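Local coordinates for glycosyl hydrolase, family 38 (Enterococcus faecalis, PDB 5KBP), which probably hydrolyses alpha-mannosidic linkages in glycans, as a bacterial alpha-mannosidase of glycoside hydrolase family 38, at residues 190-200 and 228-239; 358-366 and 757-768. All coordinates share one frame; numbering follows the deposited sequence.

Contact 1: 190-200 and 228-239; sequences FANWYSNGNEI and LMMNGVDHQPVQ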
loop_
_atom_site.group_PDB
_atom_site.type_symbol
_atom_site.label_atom_id
_atom_site.label_comp_id
_atom_site.label_asym_id
_atom_site.label_seq_id
_atom_site.Cartn_x
_atom_site.Cartn_y
_atom_site.Cartn_z
ATOM N N PHE A 190 33.188 -2.964 -12.978
ATOM C CA PHE A 190 32.897 -1.793 -13.802
ATOM C C PHE A 190 33.860 -0.689 -13.373
ATOM O O PHE A 190 33.515 0.238 -12.636
ATOM C CB PHE A 190 31.440 -1.368 -13.658
ATOM C CG PHE A 190 30.452 -2.436 -14.044
ATOM C CD1 PHE A 190 30.397 -2.908 -15.343
ATOM C CD2 PHE A 190 29.571 -2.956 -13.110
ATOM C CE1 PHE A 190 29.490 -3.889 -15.702
ATOM C CE2 PHE A 190 28.662 -3.935 -13.462
ATOM C CZ PHE A 190 28.621 -4.402 -14.761
ATOM N N ALA A 191 35.107 -0.809 -13.841
ATOM C CA ALA A 191 36.155 0.113 -13.412
ATOM C C ALA A 191 35.878 1.534 -13.878
ATOM O O ALA A 191 36.346 2.494 -13.256
ATOM C CB ALA A 191 37.515 -0.361 -13.921
ATOM N N ASN A 192 35.129 1.689 -14.969
ATOM C CA ASN A 192 34.645 2.986 -15.420
ATOM C C ASN A 192 33.130 3.095 -15.279
ATOM O O ASN A 192 32.471 3.749 -16.091
ATOM C CB ASN A 192 35.073 3.246 -16.864
ATOM C CG ASN A 192 36.516 3.695 -16.969
ATOM O OD1 ASN A 192 36.824 4.874 -16.794
ATOM N ND2 ASN A 192 37.411 2.757 -17.256
ATOM N N TRP A 193 32.575 2.439 -14.255
ATOM C CA TRP A 193 31.147 2.442 -13.946
ATOM C C TRP A 193 30.337 1.752 -15.039
ATOM O O TRP A 193 30.846 1.502 -16.136
ATOM C CB TRP A 193 30.650 3.875 -13.718
ATOM C CG TRP A 193 29.445 3.973 -12.835
ATOM C CD1 TRP A 193 28.259 4.579 -13.134
ATOM C CD2 TRP A 193 29.304 3.451 -11.507
ATOM N NE1 TRP A 193 27.392 4.468 -12.075
ATOM C CE2 TRP A 193 28.008 3.779 -11.065
ATOM C CE3 TRP A 193 30.149 2.737 -10.649
ATOM C CZ2 TRP A 193 27.536 3.421 -9.802
ATOM C CZ3 TRP A 193 29.677 2.380 -9.398
ATOM C CH2 TRP A 193 28.383 2.721 -8.988
ATOM N N TYR A 194 29.077 1.423 -14.747
ATOM C CA TYR A 194 28.213 0.771 -15.723
ATOM C C TYR A 194 27.601 1.749 -16.721
ATOM O O TYR A 194 26.553 1.450 -17.306
ATOM C CB TYR A 194 27.108 -0.024 -15.016
ATOM C CG TYR A 194 26.293 0.758 -14.005
ATOM C CD1 TYR A 194 25.296 1.638 -14.413
ATOM C CD2 TYR A 194 26.500 0.594 -12.642
ATOM C CE1 TYR A 194 24.544 2.347 -13.491
ATOM C CE2 TYR A 194 25.752 1.295 -11.715
ATOM C CZ TYR A 194 24.776 2.170 -12.144
ATOM O OH TYR A 194 24.033 2.869 -11.219
ATOM N N SER A 195 28.234 2.904 -16.935
ATOM C CA SER A 195 27.721 3.914 -17.847
ATOM C C SER A 195 28.785 4.445 -18.799
ATOM O O SER A 195 28.565 5.484 -19.432
ATOM C CB SER A 195 27.109 5.079 -17.063
ATOM O OG SER A 195 28.052 5.636 -16.164
ATOM N N ASN A 196 29.927 3.765 -18.918
ATOM C CA ASN A 196 31.006 4.277 -19.758
ATOM C C ASN A 196 30.608 4.316 -21.227
ATOM O O ASN A 196 31.106 5.159 -21.981
ATOM C CB ASN A 196 32.267 3.432 -19.571
ATOM C CG ASN A 196 32.068 1.990 -19.992
ATOM O OD1 ASN A 196 30.994 1.419 -19.809
ATOM N ND2 ASN A 196 33.107 1.393 -20.566
ATOM N N GLY A 197 29.715 3.426 -21.650
ATOM C CA GLY A 197 29.290 3.392 -23.036
ATOM C C GLY A 197 27.912 3.975 -23.268
ATOM O O GLY A 197 27.249 3.635 -24.253
ATOM N N ASN A 198 27.472 4.861 -22.377
ATOM C CA ASN A 198 26.139 5.435 -22.491
ATOM C C ASN A 198 26.107 6.492 -23.588
ATOM O O ASN A 198 26.999 7.342 -23.673
ATOM C CB ASN A 198 25.704 6.040 -21.158
ATOM C CG ASN A 198 24.245 6.450 -21.154
ATOM O OD1 ASN A 198 23.395 5.767 -21.723
ATOM N ND2 ASN A 198 23.947 7.579 -20.518
ATOM N N GLU A 199 25.072 6.429 -24.430
ATOM C CA GLU A 199 24.830 7.398 -25.501
ATOM C C GLU A 199 26.052 7.521 -26.418
ATOM O O GLU A 199 26.786 8.511 -26.413
ATOM C CB GLU A 199 24.430 8.761 -24.922
ATOM C CG GLU A 199 23.254 8.696 -23.963
ATOM C CD GLU A 199 22.644 10.056 -23.688
ATOM O OE1 GLU A 199 22.564 10.873 -24.630
ATOM O OE2 GLU A 199 22.247 10.310 -22.532
ATOM N N ILE A 200 26.245 6.474 -27.213
ATOM C CA ILE A 200 27.330 6.433 -28.189
ATOM C C ILE A 200 26.973 7.348 -29.354
ATOM O O ILE A 200 25.911 7.177 -29.971
ATOM C CB ILE A 200 27.594 4.998 -28.666
ATOM C CG1 ILE A 200 28.014 4.111 -27.490
ATOM C CG2 ILE A 200 28.653 4.990 -29.757
ATOM C CD1 ILE A 200 28.179 2.653 -27.853
ATOM N N LEU A 228 34.905 -3.900 -22.422
ATOM C CA LEU A 228 33.484 -3.873 -22.095
ATOM C C LEU A 228 32.999 -2.429 -22.053
ATOM O O LEU A 228 33.497 -1.626 -21.255
ATOM C CB LEU A 228 33.220 -4.566 -20.757
ATOM C CG LEU A 228 31.757 -4.665 -20.316
ATOM C CD1 LEU A 228 30.969 -5.588 -21.230
ATOM C CD2 LEU A 228 31.656 -5.130 -18.872
ATOM N N MET A 229 32.033 -2.106 -22.910
ATOM C CA MET A 229 31.369 -0.808 -22.914
ATOM C C MET A 229 29.917 -1.016 -22.502
ATOM O O MET A 229 29.161 -1.693 -23.206
ATOM C CB MET A 229 31.447 -0.146 -24.290
ATOM C CG MET A 229 32.857 0.109 -24.793
ATOM S SD MET A 229 33.798 1.238 -23.753
ATOM C CE MET A 229 32.749 2.688 -23.790
ATOM N N MET A 230 29.534 -0.439 -21.367
ATOM C CA MET A 230 28.182 -0.586 -20.838
ATOM C C MET A 230 27.307 0.525 -21.409
ATOM O O MET A 230 27.414 1.686 -21.001
ATOM C CB MET A 230 28.200 -0.561 -19.313
ATOM C CG MET A 230 28.943 -1.739 -18.700
ATOM S SD MET A 230 28.208 -3.325 -19.151
ATOM C CE MET A 230 26.576 -3.144 -18.436
ATOM N N ASN A 231 26.434 0.162 -22.349
ATOM C CA ASN A 231 25.613 1.127 -23.082
ATOM C C ASN A 231 24.297 1.333 -22.333
ATOM O O ASN A 231 23.248 0.779 -22.674
ATOM C CB ASN A 231 25.402 0.649 -24.514
ATOM C CG ASN A 231 24.432 1.515 -25.287
ATOM O OD1 ASN A 231 23.412 1.033 -25.775
ATOM N ND2 ASN A 231 24.742 2.801 -25.401
ATOM N N GLY A 232 24.364 2.152 -21.292
ATOM C CA GLY A 232 23.192 2.446 -20.491
ATOM C C GLY A 232 23.583 3.094 -19.183
ATOM O O GLY A 232 24.764 3.295 -18.887
ATOM N N VAL A 233 22.553 3.415 -18.396
ATOM C CA VAL A 233 22.721 4.073 -17.104
ATOM C C VAL A 233 21.379 4.039 -16.372
ATOM O O VAL A 233 20.428 3.403 -16.839
ATOM C CB VAL A 233 23.262 5.509 -17.280
ATOM C CG1 VAL A 233 22.185 6.439 -17.810
ATOM C CG2 VAL A 233 23.895 6.044 -15.990
ATOM N N ASP A 234 21.298 4.706 -15.220
ATOM C CA ASP A 234 20.096 4.681 -14.396
ATOM C C ASP A 234 18.901 5.251 -15.149
ATOM O O ASP A 234 18.901 6.425 -15.533
ATOM C CB ASP A 234 20.337 5.470 -13.109
ATOM C CG ASP A 234 21.486 4.914 -12.289
ATOM O OD1 ASP A 234 22.650 5.255 -12.587
ATOM O OD2 ASP A 234 21.224 4.140 -11.345
ATOM N N HIS A 235 17.880 4.413 -15.351
ATOM C CA HIS A 235 16.631 4.816 -16.002
ATOM C C HIS A 235 16.885 5.375 -17.399
ATOM O O HIS A 235 16.228 6.321 -17.842
ATOM C CB HIS A 235 15.860 5.823 -15.144
ATOM C CG HIS A 235 15.460 5.296 -13.801
ATOM N ND1 HIS A 235 15.565 6.041 -12.648
ATOM C CD2 HIS A 235 14.947 4.098 -13.430
ATOM C CE1 HIS A 235 15.139 5.325 -11.622
ATOM N NE2 HIS A 235 14.759 4.142 -12.070
ATOM N N GLN A 236 17.839 4.787 -18.100
ATOM C CA GLN A 236 18.189 5.271 -19.429
ATOM C C GLN A 236 17.299 4.620 -20.478
ATOM O O GLN A 236 17.199 3.387 -20.514
ATOM C CB GLN A 236 19.647 4.975 -19.748
ATOM C CG GLN A 236 20.113 5.482 -21.105
ATOM C CD GLN A 236 20.287 6.990 -21.148
ATOM O OE1 GLN A 236 20.173 7.672 -20.129
ATOM N NE2 GLN A 236 20.571 7.517 -22.333
ATOM N N PRO A 237 16.637 5.400 -21.330
ATOM C CA PRO A 237 15.948 4.804 -22.478
ATOM C C PRO A 237 16.948 4.114 -23.390
ATOM O O PRO A 237 18.104 4.528 -23.507
ATOM C CB PRO A 237 15.296 6.008 -23.168
ATOM C CG PRO A 237 15.234 7.072 -22.116
ATOM C CD PRO A 237 16.437 6.856 -21.252
ATOM N N VAL A 238 16.499 3.036 -24.032
ATOM C CA VAL A 238 17.384 2.278 -24.906
ATOM C C VAL A 238 17.751 3.135 -26.112
ATOM O O VAL A 238 16.895 3.803 -26.708
ATOM C CB VAL A 238 16.731 0.950 -25.320
ATOM C CG1 VAL A 238 15.415 1.186 -26.058
ATOM C CG2 VAL A 238 17.695 0.120 -26.157
ATOM N N GLN A 239 19.037 3.143 -26.457
ATOM C CA GLN A 239 19.531 3.974 -27.549
ATOM C C GLN A 239 19.014 3.429 -28.875
ATOM O O GLN A 239 19.449 2.367 -29.332
ATOM C CB GLN A 239 21.057 4.015 -27.525
ATOM C CG GLN A 239 21.672 4.869 -28.617
ATOM C CD GLN A 239 23.177 4.975 -28.490
ATOM O OE1 GLN A 239 23.740 4.734 -27.422
ATOM N NE2 GLN A 239 23.839 5.334 -29.583
#
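The carboxamide of Asn196 lies against the edge of strand 226-231 and imitates a strand partner. Its OD1 accepts from Met230 N at 2.8 Å, while ND2 donates to a lone pair of Leu228 O, 3.1 Å away, which lies in the plane of the Asn196 amide. Because CG sits between backbone N and carbonyl carbon (chi1 62°), one asparagine can serve both groups. Gly197, with no side chain, lets its backbone come close to the strand, CA lying 3.6 Å from Met229 CE; its N reaches Met230 O from above the carbonyl plane, and its O accepts from Asn231 ND2 at 2.9 Å and 174°. That ND2 also donates to Gln239 OE1, which Ile200 N meets at 3.1 Å from the opposite face of the amide; Ser13 holds Asn231 OD1. Apolar contact follows at the other end, where Met230, bent at chi2 and chi3, brings SD to 3.7 Å from Phe190 CE1 in an oblique Met-aromatic contact. Tyr194 OH lies 3.1 Å from Asp234 OD1 and about as far from OD2, the ring and carboxylate planes 59° apart; His16 ND1 is hydrogen-bonded to OD2. Farther out, helix 204-219 packs on Asn196, Met229 and Ile200. Amides thus satisfy much of the backbone at this buried strand edge, and mainly uncharged, directional bonds join loop 190-200 to the strand end and the loop after it within the family 38 N-terminal domain.

Contact 2: 358-366 and 757-768; sequences GCSVDEVHR and LGDWGYFATPEA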
loop_
_atom_site.group_PDB
_atom_site.type_symbol
_atom_site.label_atom_id
_atom_site.label_comp_id
_atom_site.label_asym_id
_atom_site.label_seq_id
_atom_site.Cartn_x
_atom_site.Cartn_y
_atom_site.Cartn_z
ATOM N N GLY A 358 16.036 2.779 2.529
ATOM C CA GLY A 358 15.320 3.953 2.985
ATOM C C GLY A 358 15.774 5.243 2.342
ATOM O O GLY A 358 15.655 6.307 2.955
ATOM N N CYS A 359 16.296 5.178 1.120
ATOM C CA CYS A 359 16.811 6.345 0.414
ATOM C C CYS A 359 15.939 6.704 -0.787
ATOM O O CYS A 359 16.438 7.014 -1.870
ATOM C CB CYS A 359 18.254 6.115 -0.021
ATOM S SG CYS A 359 18.502 4.650 -1.047
ATOM N N SER A 360 14.625 6.663 -0.604
ATOM C CA SER A 360 13.656 7.064 -1.613
ATOM C C SER A 360 12.797 8.196 -1.050
ATOM O O SER A 360 13.018 8.676 0.066
ATOM C CB SER A 360 12.808 5.867 -2.050
ATOM O OG SER A 360 13.603 4.887 -2.692
ATOM N N VAL A 361 11.805 8.622 -1.829
ATOM C CA VAL A 361 10.895 9.674 -1.389
ATOM C C VAL A 361 9.788 9.055 -0.545
ATOM O O VAL A 361 9.625 7.829 -0.520
ATOM C CB VAL A 361 10.326 10.459 -2.584
ATOM C CG1 VAL A 361 11.411 11.325 -3.208
ATOM C CG2 VAL A 361 9.753 9.507 -3.617
ATOM N N ASP A 362 9.018 9.902 0.147
ATOM C CA ASP A 362 8.068 9.413 1.146
ATOM C C ASP A 362 7.034 8.473 0.539
ATOM O O ASP A 362 6.643 7.484 1.168
ATOM C CB ASP A 362 7.369 10.587 1.829
ATOM C CG ASP A 362 8.318 11.435 2.647
ATOM O OD1 ASP A 362 9.487 11.031 2.817
ATOM O OD2 ASP A 362 7.886 12.499 3.131
ATOM N N GLU A 363 6.571 8.770 -0.679
ATOM C CA GLU A 363 5.531 7.947 -1.289
ATOM C C GLU A 363 6.002 6.517 -1.499
ATOM O O GLU A 363 5.205 5.577 -1.385
ATOM C CB GLU A 363 5.084 8.554 -2.620
ATOM C CG GLU A 363 4.454 9.935 -2.512
ATOM C CD GLU A 363 5.481 11.044 -2.390
ATOM O OE1 GLU A 363 5.250 11.988 -1.607
ATOM O OE2 GLU A 363 6.523 10.966 -3.075
ATOM N N VAL A 364 7.288 6.331 -1.798
ATOM C CA VAL A 364 7.819 4.990 -2.024
ATOM C C VAL A 364 7.744 4.166 -0.745
ATOM O O VAL A 364 7.309 3.008 -0.754
ATOM C CB VAL A 364 9.262 5.068 -2.557
ATOM C CG1 VAL A 364 9.926 3.704 -2.488
ATOM C CG2 VAL A 364 9.280 5.608 -3.981
ATOM N N HIS A 365 8.154 4.758 0.377
ATOM C CA HIS A 365 8.288 3.990 1.610
ATOM C C HIS A 365 6.950 3.744 2.294
ATOM O O HIS A 365 6.802 2.743 3.003
ATOM C CB HIS A 365 9.262 4.694 2.554
ATOM C CG HIS A 365 10.662 4.747 2.032
ATOM N ND1 HIS A 365 11.365 5.925 1.899
ATOM C CD2 HIS A 365 11.487 3.766 1.593
ATOM C CE1 HIS A 365 12.566 5.668 1.414
ATOM N NE2 HIS A 365 12.664 4.365 1.214
ATOM N N ARG A 366 5.969 4.629 2.101
ATOM C CA ARG A 366 4.615 4.304 2.536
ATOM C C ARG A 366 4.062 3.126 1.750
ATOM O O ARG A 366 3.286 2.329 2.287
ATOM C CB ARG A 366 3.696 5.519 2.395
ATOM C CG ARG A 366 4.051 6.676 3.312
ATOM C CD ARG A 366 2.871 7.614 3.504
ATOM N NE ARG A 366 2.377 8.136 2.235
ATOM C CZ ARG A 366 2.838 9.236 1.649
ATOM N NH1 ARG A 366 3.810 9.933 2.221
ATOM N NH2 ARG A 366 2.330 9.640 0.493
ATOM N N LEU A 757 16.357 13.290 0.768
ATOM C CA LEU A 757 16.890 12.065 0.179
ATOM C C LEU A 757 18.394 12.176 -0.031
ATOM O O LEU A 757 19.162 11.331 0.443
ATOM C CB LEU A 757 16.172 11.769 -1.141
ATOM C CG LEU A 757 16.486 10.488 -1.931
ATOM C CD1 LEU A 757 15.276 10.079 -2.748
ATOM C CD2 LEU A 757 17.697 10.645 -2.849
ATOM N N GLY A 758 18.832 13.214 -0.742
ATOM C CA GLY A 758 20.241 13.426 -1.011
ATOM C C GLY A 758 20.641 13.092 -2.434
ATOM O O GLY A 758 19.867 13.303 -3.373
ATOM N N ASP A 759 21.863 12.586 -2.600
ATOM C CA ASP A 759 22.380 12.072 -3.873
ATOM C C ASP A 759 22.403 13.201 -4.898
ATOM O O ASP A 759 23.015 14.246 -4.619
ATOM C CB ASP A 759 21.574 10.830 -4.266
ATOM C CG ASP A 759 22.290 9.972 -5.292
ATOM O OD1 ASP A 759 23.120 9.131 -4.888
ATOM O OD2 ASP A 759 22.025 10.136 -6.502
ATOM N N TRP A 760 21.766 13.058 -6.060
ATOM C CA TRP A 760 21.990 13.945 -7.195
ATOM C C TRP A 760 21.100 15.183 -7.203
ATOM O O TRP A 760 21.155 15.954 -8.167
ATOM C CB TRP A 760 21.796 13.175 -8.509
ATOM C CG TRP A 760 20.413 12.613 -8.695
ATOM C CD1 TRP A 760 19.947 11.416 -8.234
ATOM C CD2 TRP A 760 19.323 13.220 -9.403
ATOM N NE1 TRP A 760 18.636 11.244 -8.604
ATOM C CE2 TRP A 760 18.229 12.336 -9.323
ATOM C CE3 TRP A 760 19.166 14.426 -10.092
ATOM C CZ2 TRP A 760 16.996 12.620 -9.908
ATOM C CZ3 TRP A 760 17.940 14.707 -10.671
ATOM C CH2 TRP A 760 16.872 13.809 -10.574
ATOM N N GLY A 761 20.296 15.404 -6.173
ATOM C CA GLY A 761 19.436 16.569 -6.177
ATOM C C GLY A 761 18.845 16.826 -4.811
ATOM O O GLY A 761 19.259 16.237 -3.811
ATOM N N TYR A 762 17.867 17.730 -4.784
ATOM C CA TYR A 762 17.128 18.048 -3.570
ATOM C C TYR A 762 15.762 17.377 -3.634
ATOM O O TYR A 762 14.938 17.714 -4.491
ATOM C CB TYR A 762 16.971 19.557 -3.387
ATOM C CG TYR A 762 15.989 19.923 -2.297
ATOM C CD1 TYR A 762 16.220 19.556 -0.978
ATOM C CD2 TYR A 762 14.832 20.635 -2.586
ATOM C CE1 TYR A 762 15.325 19.886 0.025
ATOM C CE2 TYR A 762 13.931 20.970 -1.589
ATOM C CZ TYR A 762 14.182 20.593 -0.287
ATOM O OH TYR A 762 13.290 20.923 0.708
ATOM N N PHE A 763 15.529 16.432 -2.727
ATOM C CA PHE A 763 14.244 15.749 -2.599
ATOM C C PHE A 763 13.879 15.747 -1.119
ATOM O O PHE A 763 14.424 14.957 -0.342
ATOM C CB PHE A 763 14.306 14.331 -3.159
ATOM C CG PHE A 763 14.774 14.259 -4.584
ATOM C CD1 PHE A 763 16.122 14.131 -4.878
ATOM C CD2 PHE A 763 13.866 14.314 -5.630
ATOM C CE1 PHE A 763 16.556 14.061 -6.188
ATOM C CE2 PHE A 763 14.296 14.244 -6.941
ATOM C CZ PHE A 763 15.642 14.119 -7.219
ATOM N N ALA A 764 12.969 16.637 -0.731
ATOM C CA ALA A 764 12.537 16.712 0.657
ATOM C C ALA A 764 11.804 15.436 1.050
ATOM O O ALA A 764 10.890 14.989 0.348
ATOM C CB ALA A 764 11.640 17.930 0.869
ATOM N N THR A 765 12.215 14.845 2.170
ATOM C CA THR A 765 11.616 13.621 2.702
ATOM C C THR A 765 11.317 13.846 4.179
ATOM O O THR A 765 12.061 13.384 5.055
ATOM C CB THR A 765 12.532 12.414 2.494
ATOM O OG1 THR A 765 13.840 12.704 3.008
ATOM C CG2 THR A 765 12.640 12.076 1.013
ATOM N N PRO A 766 10.234 14.565 4.493
ATOM C CA PRO A 766 9.925 14.834 5.906
ATOM C C PRO A 766 9.577 13.588 6.702
ATOM O O PRO A 766 9.826 13.556 7.914
ATOM C CB PRO A 766 8.738 15.805 5.828
ATOM C CG PRO A 766 8.140 15.568 4.477
ATOM C CD PRO A 766 9.300 15.250 3.583
ATOM N N GLU A 767 9.013 12.560 6.067
ATOM C CA GLU A 767 8.715 11.327 6.786
ATOM C C GLU A 767 9.962 10.501 7.074
ATOM O O GLU A 767 9.871 9.506 7.801
ATOM C CB GLU A 767 7.696 10.494 6.007
ATOM C CG GLU A 767 6.304 11.108 5.998
ATOM C CD GLU A 767 5.308 10.290 5.204
ATOM O OE1 GLU A 767 4.099 10.592 5.279
ATOM O OE2 GLU A 767 5.733 9.347 4.505
ATOM N N ALA A 768 11.115 10.885 6.519
ATOM C CA ALA A 768 12.384 10.296 6.926
ATOM C C ALA A 768 12.824 10.767 8.304
ATOM O O ALA A 768 13.804 10.235 8.840
ATOM C CB ALA A 768 13.470 10.619 5.898
HETATM O O HOH W 1 9.091 12.580 -0.122
#
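The guanidinium of Arg366 has Glu363 CA over one face, offset toward the rim, and the carboxylate of Glu767 at its edge. NH1 meets Glu767 OE2 at 3.0 Å in a salt bridge; the two planes stand 84° apart, so the arginine offers its edge while the carboxylate oxygen is approached from above its own plane. A bend at chi3 (-57°) turns the arginine head toward this partner, and NH2 pairs with Glu373 of the second subunit. The carboxylate of Asp362 is nearly parallel to that of Glu767, 13° between planes, with OD2 4.1 Å from OE2. Such closeness of like charges is probably eased by Arg366 and by Arg303, which forms a salt bridge with Asp362 OD1. Asp362 OD2 also accepts from Glu767 N at 3.1 Å, the donor above the carboxylate plane. Pro766 opens the short 3-10 segment, its ring CD 3.1 Å from Asp362 OD2; lacking a hydrogen, its N does not compete with Glu767 N. A water bridges Asp362 N and Ala764 O. Leu757 CD1 lies over the Cys359-Ser360 backbone, 3.4 Å from Cys359 O, and touches Val361 CG1 at 4.1 Å, a buried apolar contact; Thr765 CG2 rests on Ser360 O. The contact thereby sets the N-terminal end of helix 362-393, with Val361 as N-cap residue, against the loop between strands 745-753 and 772-783, while His365 packs on helix 304-332.

From the N terminus, the chain lays down strand 7-13, later passes through strand 184-189 of a mixed sheet, and returns to the parallel sheet with strand 226-231. Contact 1 ties the loop leaving the mixed sheet to this edge strand of the parallel one, closing a short excursion of 27 residues that is mostly helix 204-219. Contact 2 opens only after contact 1 has closed, so the two neither nest nor cross. It closes a far longer excursion of 390 residues, rich in strands, and brings the start of helix 362-393 to a loop of the later beta-rich region. Their centres lie 25 Å apart, with nearest atoms about 7 Å apart and no touch; both contacts also reach the second subunit.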